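Local coordinates for 303aa long hypothetical esterase (Sulfolobus tokodaii, PDB 3AIN), which probably hydrolyses carboxylic ester bonds as a thermostable carboxylesterase of the hormone-sensitive lipase-like family, with an alpha/beta hydrolase fold, at residues 99-103 / 225-230; 190-194 / 315-320; 206-212 / 261-267; 252-257 / 272-276. The protein carries 1 engineered substitution. All coordinates share one frame; numbering follows the deposited sequence.

Interaction 1: 99-103 / 225-230; sequences GGFVL and WFGQQY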
# COMPACT_ATOMS: atom_id res chain seq x y z
N GLY A 99 -2.78 12.51 -17.98
CA GLY A 99 -2.89 13.84 -18.61
C GLY A 99 -4.17 14.04 -19.41
O GLY A 99 -4.23 14.89 -20.32
N GLY A 100 -5.23 13.31 -19.05
CA GLY A 100 -6.56 13.58 -19.61
C GLY A 100 -6.68 13.35 -21.11
O GLY A 100 -7.67 13.80 -21.72
N PHE A 101 -5.82 12.48 -21.64
CA PHE A 101 -5.75 12.16 -23.08
C PHE A 101 -5.25 13.31 -23.94
O PHE A 101 -5.23 13.17 -25.16
CB PHE A 101 -7.09 11.64 -23.64
CG PHE A 101 -7.68 10.49 -22.87
CD1 PHE A 101 -7.16 9.20 -23.02
CD2 PHE A 101 -8.72 10.70 -21.96
CE1 PHE A 101 -7.66 8.13 -22.26
CE2 PHE A 101 -9.25 9.63 -21.22
CZ PHE A 101 -8.73 8.35 -21.38
N VAL A 102 -4.88 14.41 -23.30
CA VAL A 102 -4.54 15.68 -24.00
C VAL A 102 -3.10 16.10 -23.71
O VAL A 102 -2.44 16.72 -24.56
CB VAL A 102 -5.53 16.79 -23.59
CG1 VAL A 102 -5.04 18.19 -24.10
CG2 VAL A 102 -6.95 16.45 -24.14
N LEU A 103 -2.70 15.90 -22.46
CA LEU A 103 -1.45 16.42 -21.93
C LEU A 103 -0.52 15.29 -21.52
O LEU A 103 -0.90 14.11 -21.54
CB LEU A 103 -1.71 17.31 -20.70
CG LEU A 103 -2.80 18.37 -20.94
CD1 LEU A 103 -3.16 18.98 -19.61
CD2 LEU A 103 -2.22 19.44 -21.90
N TRP A 225 -13.92 19.15 -19.97
CA TRP A 225 -13.12 19.66 -21.08
C TRP A 225 -12.26 18.58 -21.72
O TRP A 225 -12.24 18.43 -22.94
CB TRP A 225 -12.23 20.81 -20.62
CG TRP A 225 -11.45 21.45 -21.73
CD1 TRP A 225 -11.87 22.47 -22.57
CD2 TRP A 225 -10.09 21.16 -22.10
NE1 TRP A 225 -10.81 22.88 -23.37
CE2 TRP A 225 -9.73 22.08 -23.11
CE3 TRP A 225 -9.12 20.30 -21.59
CZ2 TRP A 225 -8.46 22.09 -23.69
CZ3 TRP A 225 -7.88 20.26 -22.22
CH2 TRP A 225 -7.58 21.11 -23.29
N PHE A 226 -11.62 17.75 -20.90
CA PHE A 226 -10.85 16.64 -21.47
C PHE A 226 -11.72 15.70 -22.29
O PHE A 226 -11.32 15.22 -23.35
CB PHE A 226 -10.15 15.82 -20.37
CG PHE A 226 -8.99 16.52 -19.71
CD1 PHE A 226 -7.90 16.97 -20.46
CD2 PHE A 226 -8.89 16.54 -18.33
CE1 PHE A 226 -6.80 17.51 -19.83
CE2 PHE A 226 -7.78 17.07 -17.69
CZ PHE A 226 -6.73 17.56 -18.45
N GLY A 227 -12.88 15.35 -21.76
CA GLY A 227 -13.82 14.54 -22.49
C GLY A 227 -14.23 15.12 -23.83
O GLY A 227 -14.38 14.40 -24.80
N GLN A 228 -14.47 16.43 -23.87
CA GLN A 228 -14.81 17.11 -25.10
C GLN A 228 -13.67 17.05 -26.12
O GLN A 228 -13.91 16.89 -27.32
CB GLN A 228 -15.15 18.57 -24.81
CG GLN A 228 -16.48 18.73 -24.11
CD GLN A 228 -16.83 20.19 -23.87
OE1 GLN A 228 -15.95 21.05 -23.85
NE2 GLN A 228 -18.09 20.45 -23.55
N GLN A 229 -12.43 17.15 -25.66
CA GLN A 229 -11.28 17.12 -26.57
C GLN A 229 -11.11 15.71 -27.13
O GLN A 229 -10.74 15.53 -28.29
CB GLN A 229 -9.99 17.52 -25.84
CG GLN A 229 -10.03 18.85 -25.12
CD GLN A 229 -10.58 19.94 -25.99
OE1 GLN A 229 -10.15 20.09 -27.14
NE2 GLN A 229 -11.65 20.56 -25.53
N TYR A 230 -11.29 14.71 -26.28
CA TYR A 230 -10.97 13.33 -26.63
C TYR A 230 -12.05 12.64 -27.47
O TYR A 230 -11.73 11.97 -28.46
CB TYR A 230 -10.72 12.55 -25.32
CG TYR A 230 -10.29 11.11 -25.47
CD1 TYR A 230 -9.29 10.72 -26.35
CD2 TYR A 230 -10.84 10.13 -24.64
CE1 TYR A 230 -8.80 9.41 -26.37
CE2 TYR A 230 -10.37 8.83 -24.67
CZ TYR A 230 -9.31 8.49 -25.49
OH TYR A 230 -8.85 7.20 -25.52
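Phe101 and Tyr230 lie face on face in an offset stack, their planes only 4° from parallel and their centroids 3.8 Å apart. Phe101 CD1 sits over the Tyr230 ring near CZ, and Phe101 CB covers the same face at the other end of the ring, as a CH-pi donor. Tyr230 meets Phe101 because its CG is anti to the backbone N (chi1 -177°), which carries the ring off the helix toward the loop. Tyr230 also meets Phe137 edge-to-face.

The Phe226 ring has Gly100 on one face: Gly100 CA stands 3.7 Å from the ring centroid, almost on the normal. Glycine suits this place twice over, since its phi is positive and a CB would run into Phe226 CD1. At the edge of the same ring lie Val102 CG2 and, 3.9 Å from Phe226 CE1, Leu103 CD1. Val102 divides its branches, CG1 reaching Trp225 CH2 at 4.0 Å while CG2 touches Gln229 CB at 3.6 Å.

No hydrogen bond joins the two segments; the loop holds its own shape, with Gly99 O accepting from both Val102 N and Leu103 N on one face of its carbonyl plane. A phosphate ion lies beside Gly99 and a pentanediol beside Phe101, probably from the crystallisation liquor but consistent with a pocket. The glycine-rich turn followed by Phe101 matches the HGGG motif of hormone-sensitive lipase-like esterases, whose loop forms the oxyanion hole; helix 220-230 packs against it here.

Interaction 2: 190-194 / 315-320; sequences LKYQV and VLRKVF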
# COMPACT_ATOMS: atom_id res chain seq x y z
N LEU A 190 -1.21 -11.37 -20.08
CA LEU A 190 -0.43 -10.46 -19.25
C LEU A 190 -0.35 -10.96 -17.81
O LEU A 190 -1.30 -11.56 -17.31
CB LEU A 190 -1.12 -9.10 -19.26
CG LEU A 190 -1.37 -8.51 -20.64
CD1 LEU A 190 -2.15 -7.19 -20.49
CD2 LEU A 190 -0.03 -8.28 -21.31
N LYS A 191 0.69 -10.53 -17.11
CA LYS A 191 0.94 -10.97 -15.74
C LYS A 191 0.10 -10.16 -14.74
O LYS A 191 -0.23 -10.67 -13.68
CB LYS A 191 2.42 -10.84 -15.37
CG LYS A 191 3.34 -11.87 -16.04
CD LYS A 191 2.73 -13.25 -16.06
CE LYS A 191 3.57 -14.20 -16.92
NZ LYS A 191 4.51 -14.98 -16.07
N TYR A 192 -0.09 -8.87 -15.03
CA TYR A 192 -0.57 -7.96 -13.99
C TYR A 192 -1.00 -6.63 -14.62
O TYR A 192 -0.57 -6.28 -15.72
CB TYR A 192 0.57 -7.72 -12.98
CG TYR A 192 0.11 -7.34 -11.58
CD1 TYR A 192 -0.27 -8.32 -10.66
CD2 TYR A 192 0.05 -6.01 -11.19
CE1 TYR A 192 -0.68 -7.99 -9.36
CE2 TYR A 192 -0.40 -5.67 -9.90
CZ TYR A 192 -0.72 -6.66 -8.99
OH TYR A 192 -1.15 -6.33 -7.71
N GLN A 193 -1.87 -5.90 -13.93
CA GLN A 193 -2.19 -4.53 -14.36
C GLN A 193 -2.14 -3.61 -13.12
O GLN A 193 -2.72 -3.92 -12.09
CB GLN A 193 -3.58 -4.47 -15.03
CG GLN A 193 -4.73 -5.05 -14.19
CD GLN A 193 -6.06 -5.04 -14.93
OE1 GLN A 193 -6.40 -4.05 -15.59
NE2 GLN A 193 -6.79 -6.16 -14.88
N VAL A 194 -1.43 -2.50 -13.25
CA VAL A 194 -1.33 -1.52 -12.16
C VAL A 194 -2.09 -0.24 -12.55
O VAL A 194 -1.74 0.39 -13.55
CB VAL A 194 0.13 -1.11 -11.97
CG1 VAL A 194 0.24 -0.00 -10.88
CG2 VAL A 194 0.99 -2.35 -11.58
N VAL A 315 4.50 -5.31 -5.66
CA VAL A 315 3.60 -6.25 -6.33
C VAL A 315 4.18 -6.75 -7.64
O VAL A 315 3.96 -7.90 -8.01
CB VAL A 315 2.15 -5.75 -6.53
CG1 VAL A 315 1.54 -5.36 -5.16
CG2 VAL A 315 2.05 -4.59 -7.55
N LEU A 316 4.88 -5.89 -8.36
CA LEU A 316 5.47 -6.35 -9.63
C LEU A 316 6.68 -7.26 -9.41
O LEU A 316 6.86 -8.24 -10.13
CB LEU A 316 5.84 -5.16 -10.51
CG LEU A 316 4.61 -4.42 -11.08
CD1 LEU A 316 5.06 -3.29 -12.00
CD2 LEU A 316 3.61 -5.38 -11.78
N ARG A 317 7.48 -6.97 -8.39
CA ARG A 317 8.58 -7.90 -8.08
C ARG A 317 8.02 -9.26 -7.69
O ARG A 317 8.55 -10.31 -8.08
CB ARG A 317 9.50 -7.35 -6.99
CG ARG A 317 10.37 -6.22 -7.49
CD ARG A 317 11.38 -5.75 -6.43
NE ARG A 317 10.78 -4.86 -5.44
CZ ARG A 317 10.58 -5.18 -4.17
NH1 ARG A 317 10.90 -6.40 -3.73
NH2 ARG A 317 9.97 -4.34 -3.34
N LYS A 318 6.95 -9.24 -6.90
CA LYS A 318 6.29 -10.48 -6.50
C LYS A 318 5.79 -11.25 -7.72
O LYS A 318 6.02 -12.47 -7.84
CB LYS A 318 5.12 -10.18 -5.54
CG LYS A 318 4.21 -11.37 -5.24
CD LYS A 318 2.92 -10.93 -4.50
CE LYS A 318 1.91 -10.32 -5.48
NZ LYS A 318 0.56 -10.11 -4.85
N VAL A 319 5.00 -10.59 -8.57
CA VAL A 319 4.41 -11.31 -9.70
C VAL A 319 5.45 -11.75 -10.74
O VAL A 319 5.32 -12.83 -11.31
CB VAL A 319 3.24 -10.54 -10.38
CG1 VAL A 319 3.75 -9.42 -11.26
CG2 VAL A 319 2.39 -11.50 -11.21
N PHE A 320 6.49 -10.95 -10.98
CA PHE A 320 7.49 -11.28 -12.01
C PHE A 320 8.48 -12.30 -11.46
O PHE A 320 8.83 -13.27 -12.13
CB PHE A 320 8.27 -10.04 -12.46
CG PHE A 320 7.49 -9.11 -13.35
CD1 PHE A 320 6.68 -9.61 -14.36
CD2 PHE A 320 7.71 -7.74 -13.28
CE1 PHE A 320 5.96 -8.73 -15.19
CE2 PHE A 320 7.06 -6.86 -14.17
CZ PHE A 320 6.19 -7.37 -15.11
O HOH W 1 7.07 -14.35 -14.27
O HOH W 2 -1.41 -8.29 -5.92
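Tyr192 lays its ring against Val315, Leu316 and Val319, where the C-terminal helix 303-321 packs on the central sheet of the alpha/beta hydrolase fold. Strand 192-194 and helix 315-320 run almost exactly antiparallel, at 174°, with their axes 9.9 Å apart, a spacing that one layer of side chains fills.

The tight part is the Tyr192 ring. Its CG is anti to the backbone N (chi1 -154°), which sends the ring along the helix toward Val315, one turn before Val319. There Val315 CG2 comes to 3.6 Å from Tyr192 CE2. Leu316 reaches in with CD2, which lies 3.7 Å from Tyr192 CD2 and also meets Val194 CG2 at 4.0 Å, so one methyl fills the space between two strand residues. Branched aliphatic groups suit this layer because they fit against a large ring without leaving polar atoms to be satisfied. Val319 touches Tyr192 CB with CG1 and turns CG2 to the carbonyl oxygen of Lys191.

Toward the chain end the contact loosens. Lys191, exposed at the start of the segment, lays only CB and CG near Phe320 CE1, and its amine is linked to Phe320 O through a water that it holds weakly. A long, flexible lysine can pack with its methylenes and still keep its charge in solvent. Lys318 instead serves the dimer, forming salt bridges to Glu303 and Asp307 of the second subunit. Its NZ also donates to a water 2.9 Å away, and that same water lies 2.7 Å from Tyr192 OH.

Interaction 3: 206-212 / 261-267; sequences TKSLYDN and EHDPLRD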
# COMPACT_ATOMS: atom_id res chain seq x y z
N THR A 206 -21.30 9.54 -9.00
CA THR A 206 -20.64 9.12 -7.76
C THR A 206 -20.56 10.21 -6.70
O THR A 206 -20.38 11.38 -7.00
CB THR A 206 -19.24 8.48 -7.95
OG1 THR A 206 -18.33 9.45 -8.49
CG2 THR A 206 -19.32 7.24 -8.91
N LYS A 207 -20.59 9.81 -5.44
CA LYS A 207 -20.50 10.75 -4.35
C LYS A 207 -19.13 11.45 -4.36
O LYS A 207 -19.06 12.66 -4.12
CB LYS A 207 -20.77 10.05 -3.02
CG LYS A 207 -20.62 10.97 -1.81
CD LYS A 207 -21.74 10.76 -0.81
CE LYS A 207 -21.61 11.71 0.38
NZ LYS A 207 -22.68 12.74 0.35
N SER A 208 -18.07 10.71 -4.65
CA SER A 208 -16.73 11.34 -4.73
C SER A 208 -16.66 12.43 -5.80
O SER A 208 -15.97 13.45 -5.62
CB SER A 208 -15.61 10.30 -4.87
OG SER A 208 -15.70 9.61 -6.12
N LEU A 209 -17.38 12.28 -6.91
CA LEU A 209 -17.35 13.31 -7.96
C LEU A 209 -17.90 14.62 -7.38
O LEU A 209 -17.35 15.70 -7.62
CB LEU A 209 -18.23 12.86 -9.15
CG LEU A 209 -18.46 13.95 -10.20
CD1 LEU A 209 -17.16 14.24 -10.95
CD2 LEU A 209 -19.51 13.43 -11.19
N TYR A 210 -18.98 14.54 -6.63
CA TYR A 210 -19.57 15.77 -6.07
C TYR A 210 -18.79 16.31 -4.86
O TYR A 210 -18.61 17.52 -4.73
CB TYR A 210 -21.05 15.55 -5.71
CG TYR A 210 -21.92 15.43 -6.94
CD1 TYR A 210 -22.42 16.57 -7.56
CD2 TYR A 210 -22.10 14.20 -7.57
CE1 TYR A 210 -23.18 16.48 -8.73
CE2 TYR A 210 -22.74 14.11 -8.79
CZ TYR A 210 -23.34 15.24 -9.34
OH TYR A 210 -24.00 15.14 -10.53
N ASP A 211 -18.30 15.41 -4.01
CA ASP A 211 -17.58 15.83 -2.81
C ASP A 211 -16.25 16.47 -3.20
O ASP A 211 -15.75 17.34 -2.49
CB ASP A 211 -17.27 14.63 -1.91
CG ASP A 211 -18.47 14.15 -1.09
OD1 ASP A 211 -19.52 14.82 -1.07
OD2 ASP A 211 -18.34 13.09 -0.46
N ASN A 212 -15.62 15.94 -4.26
CA ASN A 212 -14.21 16.23 -4.54
C ASN A 212 -14.04 16.92 -5.89
O ASN A 212 -12.92 17.12 -6.36
CB ASN A 212 -13.35 14.95 -4.49
CG ASN A 212 -13.44 14.23 -3.15
OD1 ASN A 212 -13.43 12.99 -3.09
ND2 ASN A 212 -13.33 14.98 -2.08
N GLU A 261 -8.01 9.60 -1.61
CA GLU A 261 -9.16 9.98 -0.81
C GLU A 261 -9.90 11.21 -1.37
O GLU A 261 -11.13 11.19 -1.51
CB GLU A 261 -8.74 10.23 0.64
CG GLU A 261 -9.94 10.65 1.51
CD GLU A 261 -9.59 10.76 3.00
OE1 GLU A 261 -8.41 10.98 3.33
OE2 GLU A 261 -10.53 10.78 3.80
N HIS A 262 -9.16 12.25 -1.71
CA HIS A 262 -9.78 13.52 -2.10
C HIS A 262 -9.82 13.65 -3.62
O HIS A 262 -9.48 14.69 -4.16
CB HIS A 262 -8.98 14.70 -1.52
CG HIS A 262 -8.88 14.67 -0.03
ND1 HIS A 262 -9.99 14.60 0.79
CD2 HIS A 262 -7.80 14.57 0.79
CE1 HIS A 262 -9.60 14.43 2.04
NE2 HIS A 262 -8.28 14.51 2.08
N ASP A 263 -10.28 12.62 -4.29
CA ASP A 263 -10.18 12.53 -5.76
C ASP A 263 -11.60 12.32 -6.28
O ASP A 263 -12.31 11.41 -5.79
CB ASP A 263 -9.34 11.30 -6.10
CG ASP A 263 -9.04 11.15 -7.57
OD1 ASP A 263 -9.77 11.72 -8.43
OD2 ASP A 263 -8.24 10.22 -7.87
N PRO A 264 -12.06 13.17 -7.22
CA PRO A 264 -13.39 12.88 -7.75
C PRO A 264 -13.50 11.48 -8.39
O PRO A 264 -14.63 10.97 -8.50
CB PRO A 264 -13.61 13.99 -8.81
CG PRO A 264 -12.22 14.37 -9.23
CD PRO A 264 -11.43 14.30 -7.93
N LEU A 265 -12.39 10.90 -8.84
CA LEU A 265 -12.40 9.55 -9.45
C LEU A 265 -12.36 8.41 -8.43
O LEU A 265 -12.26 7.22 -8.82
CB LEU A 265 -11.22 9.35 -10.40
CG LEU A 265 -11.00 10.31 -11.57
CD1 LEU A 265 -10.03 9.75 -12.63
CD2 LEU A 265 -12.25 10.82 -12.20
N ARG A 266 -12.31 8.73 -7.13
CA ARG A 266 -12.10 7.68 -6.13
C ARG A 266 -13.15 6.58 -6.29
O ARG A 266 -12.80 5.38 -6.28
CB ARG A 266 -12.20 8.27 -4.72
CG ARG A 266 -11.82 7.30 -3.62
CD ARG A 266 -12.20 7.91 -2.26
NE ARG A 266 -13.66 7.95 -2.11
CZ ARG A 266 -14.35 8.94 -1.55
NH1 ARG A 266 -13.73 10.01 -1.08
NH2 ARG A 266 -15.68 8.86 -1.47
N ASP A 267 -14.42 6.94 -6.20
CA ASP A 267 -15.45 5.90 -6.16
C ASP A 267 -15.40 5.01 -7.41
O ASP A 267 -15.58 3.79 -7.33
CB ASP A 267 -16.84 6.50 -5.96
CG ASP A 267 -17.01 7.13 -4.58
OD1 ASP A 267 -16.12 6.96 -3.72
OD2 ASP A 267 -18.08 7.70 -4.33
O HOH W 3 -15.69 8.47 -9.06
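Ser208 is the small polar residue that fits between Pro264, Arg266 and Asp267. Its CB rests over one face of the Arg266 guanidinium, 3.7 Å from Arg266 NH2, and also lies against the Asp267 carboxylate. At the tip, OG does two jobs. It donates to Pro264 O at 2.9 Å, approaching from above the carbonyl plane, and it accepts from Asp267 N at 3.0 Å along a nearly straight bond (163°). A chi1 of 66° places OG between its own N and carbonyl carbon, where both partners are in reach.

The exchange is reciprocal: Asp267 OD2 accepts from Ser208 N at 3.0 Å, so each segment satisfies an amide in the first turn of the other's helix. The carboxylate's other oxygen, OD1, takes a salt bridge from Arg266 NH2, which steadies the guanidinium, while Arg266 NH1 donates to Glu261 O in the carbonyl plane.

Asp263 OD1 caps Leu265 N in a type I turn, and Asp263 also touches His293. This loop after strand 255-260 is consistent with the acid-bearing turn of an alpha/beta hydrolase catalytic triad, held here against helix 207-212.

Interaction 4: 252-257 / 272-276; sequences LPPALI and YANKL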
# COMPACT_ATOMS: atom_id res chain seq x y z
N LEU A 252 -9.24 -11.32 -16.68
CA LEU A 252 -8.24 -10.27 -16.81
C LEU A 252 -7.11 -10.51 -15.80
O LEU A 252 -7.25 -11.29 -14.85
CB LEU A 252 -8.88 -8.88 -16.58
CG LEU A 252 -9.87 -8.39 -17.66
CD1 LEU A 252 -10.50 -7.02 -17.34
CD2 LEU A 252 -9.25 -8.34 -19.04
N PRO A 253 -5.97 -9.88 -16.02
CA PRO A 253 -4.84 -10.14 -15.13
C PRO A 253 -5.14 -9.59 -13.74
O PRO A 253 -5.91 -8.62 -13.61
CB PRO A 253 -3.68 -9.34 -15.75
CG PRO A 253 -4.26 -8.63 -16.95
CD PRO A 253 -5.64 -9.08 -17.21
N PRO A 254 -4.44 -10.10 -12.73
CA PRO A 254 -4.64 -9.59 -11.38
C PRO A 254 -4.15 -8.13 -11.30
O PRO A 254 -3.36 -7.69 -12.15
CB PRO A 254 -3.73 -10.48 -10.52
CG PRO A 254 -2.78 -11.12 -11.47
CD PRO A 254 -3.52 -11.26 -12.77
N ALA A 255 -4.72 -7.37 -10.37
CA ALA A 255 -4.55 -5.89 -10.42
C ALA A 255 -4.16 -5.36 -9.06
O ALA A 255 -4.58 -5.89 -8.02
CB ALA A 255 -5.85 -5.20 -10.89
N LEU A 256 -3.40 -4.26 -9.09
CA LEU A 256 -3.27 -3.31 -7.97
C LEU A 256 -4.02 -2.07 -8.42
O LEU A 256 -3.70 -1.53 -9.47
CB LEU A 256 -1.81 -2.95 -7.73
CG LEU A 256 -1.60 -1.81 -6.70
CD1 LEU A 256 -2.09 -2.29 -5.32
CD2 LEU A 256 -0.11 -1.37 -6.62
N ILE A 257 -4.98 -1.61 -7.62
CA ILE A 257 -5.71 -0.39 -7.95
C ILE A 257 -5.59 0.60 -6.82
O ILE A 257 -5.93 0.29 -5.70
CB ILE A 257 -7.19 -0.68 -8.25
CG1 ILE A 257 -7.25 -1.61 -9.47
CG2 ILE A 257 -7.94 0.63 -8.49
CD1 ILE A 257 -8.67 -2.03 -9.86
N TYR A 272 -14.27 -0.28 -10.14
CA TYR A 272 -13.57 -1.13 -11.09
C TYR A 272 -12.93 -2.32 -10.36
O TYR A 272 -12.96 -3.45 -10.85
CB TYR A 272 -12.52 -0.35 -11.89
CG TYR A 272 -12.11 -1.06 -13.18
CD1 TYR A 272 -12.93 -1.02 -14.30
CD2 TYR A 272 -10.88 -1.72 -13.28
CE1 TYR A 272 -12.59 -1.68 -15.47
CE2 TYR A 272 -10.49 -2.30 -14.49
CZ TYR A 272 -11.36 -2.27 -15.56
OH TYR A 272 -11.03 -2.94 -16.73
N ALA A 273 -12.28 -2.05 -9.23
CA ALA A 273 -11.74 -3.13 -8.39
C ALA A 273 -12.86 -4.11 -8.03
O ALA A 273 -12.65 -5.32 -8.04
CB ALA A 273 -11.09 -2.56 -7.09
N ASN A 274 -13.99 -3.58 -7.59
CA ASN A 274 -15.10 -4.43 -7.15
C ASN A 274 -15.63 -5.31 -8.27
O ASN A 274 -15.94 -6.49 -8.04
CB ASN A 274 -16.21 -3.59 -6.52
CG ASN A 274 -15.77 -2.96 -5.19
OD1 ASN A 274 -16.29 -1.92 -4.77
ND2 ASN A 274 -14.69 -3.48 -4.64
N LYS A 275 -15.80 -4.74 -9.46
CA LYS A 275 -16.29 -5.50 -10.60
C LYS A 275 -15.29 -6.55 -11.07
O LYS A 275 -15.67 -7.71 -11.31
CB LYS A 275 -16.70 -4.56 -11.74
CG LYS A 275 -17.42 -5.23 -12.92
CD LYS A 275 -17.91 -4.14 -13.88
CE LYS A 275 -19.11 -4.57 -14.71
NZ LYS A 275 -18.67 -5.06 -16.02
N LEU A 276 -13.99 -6.23 -10.99
CA LEU A 276 -12.97 -7.25 -11.18
C LEU A 276 -13.10 -8.40 -10.18
O LEU A 276 -13.03 -9.56 -10.57
CB LEU A 276 -11.56 -6.65 -11.08
CG LEU A 276 -11.07 -5.89 -12.30
CD1 LEU A 276 -9.88 -4.95 -11.90
CD2 LEU A 276 -10.63 -6.86 -13.42
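Strand 255-257, with Ile257 and Ala255, runs nearly antiparallel to helix 272-276 at 155°, the two axes 9.8 Å apart and the closest backbones at Ile257 and Ala273, whose CA atoms are 6.6 Å from each other.

Ala273 makes that approach possible: with only a methyl on the sheet side, it lets the strand residue come in to the helix backbone. Ile257 does so with its longer branch. Its CG1 stands anti to the carbonyl carbon (chi1 -62°) and the chain runs on extended, so CD1 reaches 3.6 Å from Ala273 CA and 3.7 Å from Ala273 CB. The same methyl lies at the edge of the Tyr272 ring near CD2 and meets Leu276 CD1 at 3.8 Å; a single carbon thus touches three helix residues.

Leu276, one turn on from Tyr272, spreads its two methyls over different partners. CD1 faces Ile257 and the CB of Ala255, which is short enough to leave it room, while CD2 packs 3.9 Å from Leu252 CD1, the two leucines crossing at about a right angle. Leu252, in the loop that leads into the strand, also brings CD1 near Tyr272 OH, 4.2 Å away. No hydrogen bond crosses the contact, and all six touching residues are buried.

Outside it, Ala273 and Leu276 reach Val283 on the next strand, whereas Tyr272 extends to Leu195 on the strand before. The helix therefore runs back along this part of the sheet, nearly antiparallel to its strand, as the connection of a beta-alpha-beta crossover, strand 255-260, helix 266-278 and strand 283-288, a repeating unit of the alpha/beta hydrolase fold.

How the interactions relate
Interactions 2 and 4 are close neighbours, centres about 12 Å apart: their strands, 192-196 and 255-260, are adjacent in the sheet, and Gln193 probably hydrogen-bonds to Pro253 and Pro254. Interactions 3 and 4 share helix 266-278, whose start carries one and whose middle the other, with centres about 19 Å apart. The centre of interaction 1 lies about 29 Å from that of interaction 2, on the opposite side of the chain's centre, and about 19 Å from that of interaction 3. Along the chain, interactions 3 and 4 fall inside the loop closed by interaction 2, while interaction 1 crosses 2 and 3. Interactions 2 and 4 pack helices on the sheet, while 1 and 3 hold loops that probably border the active site.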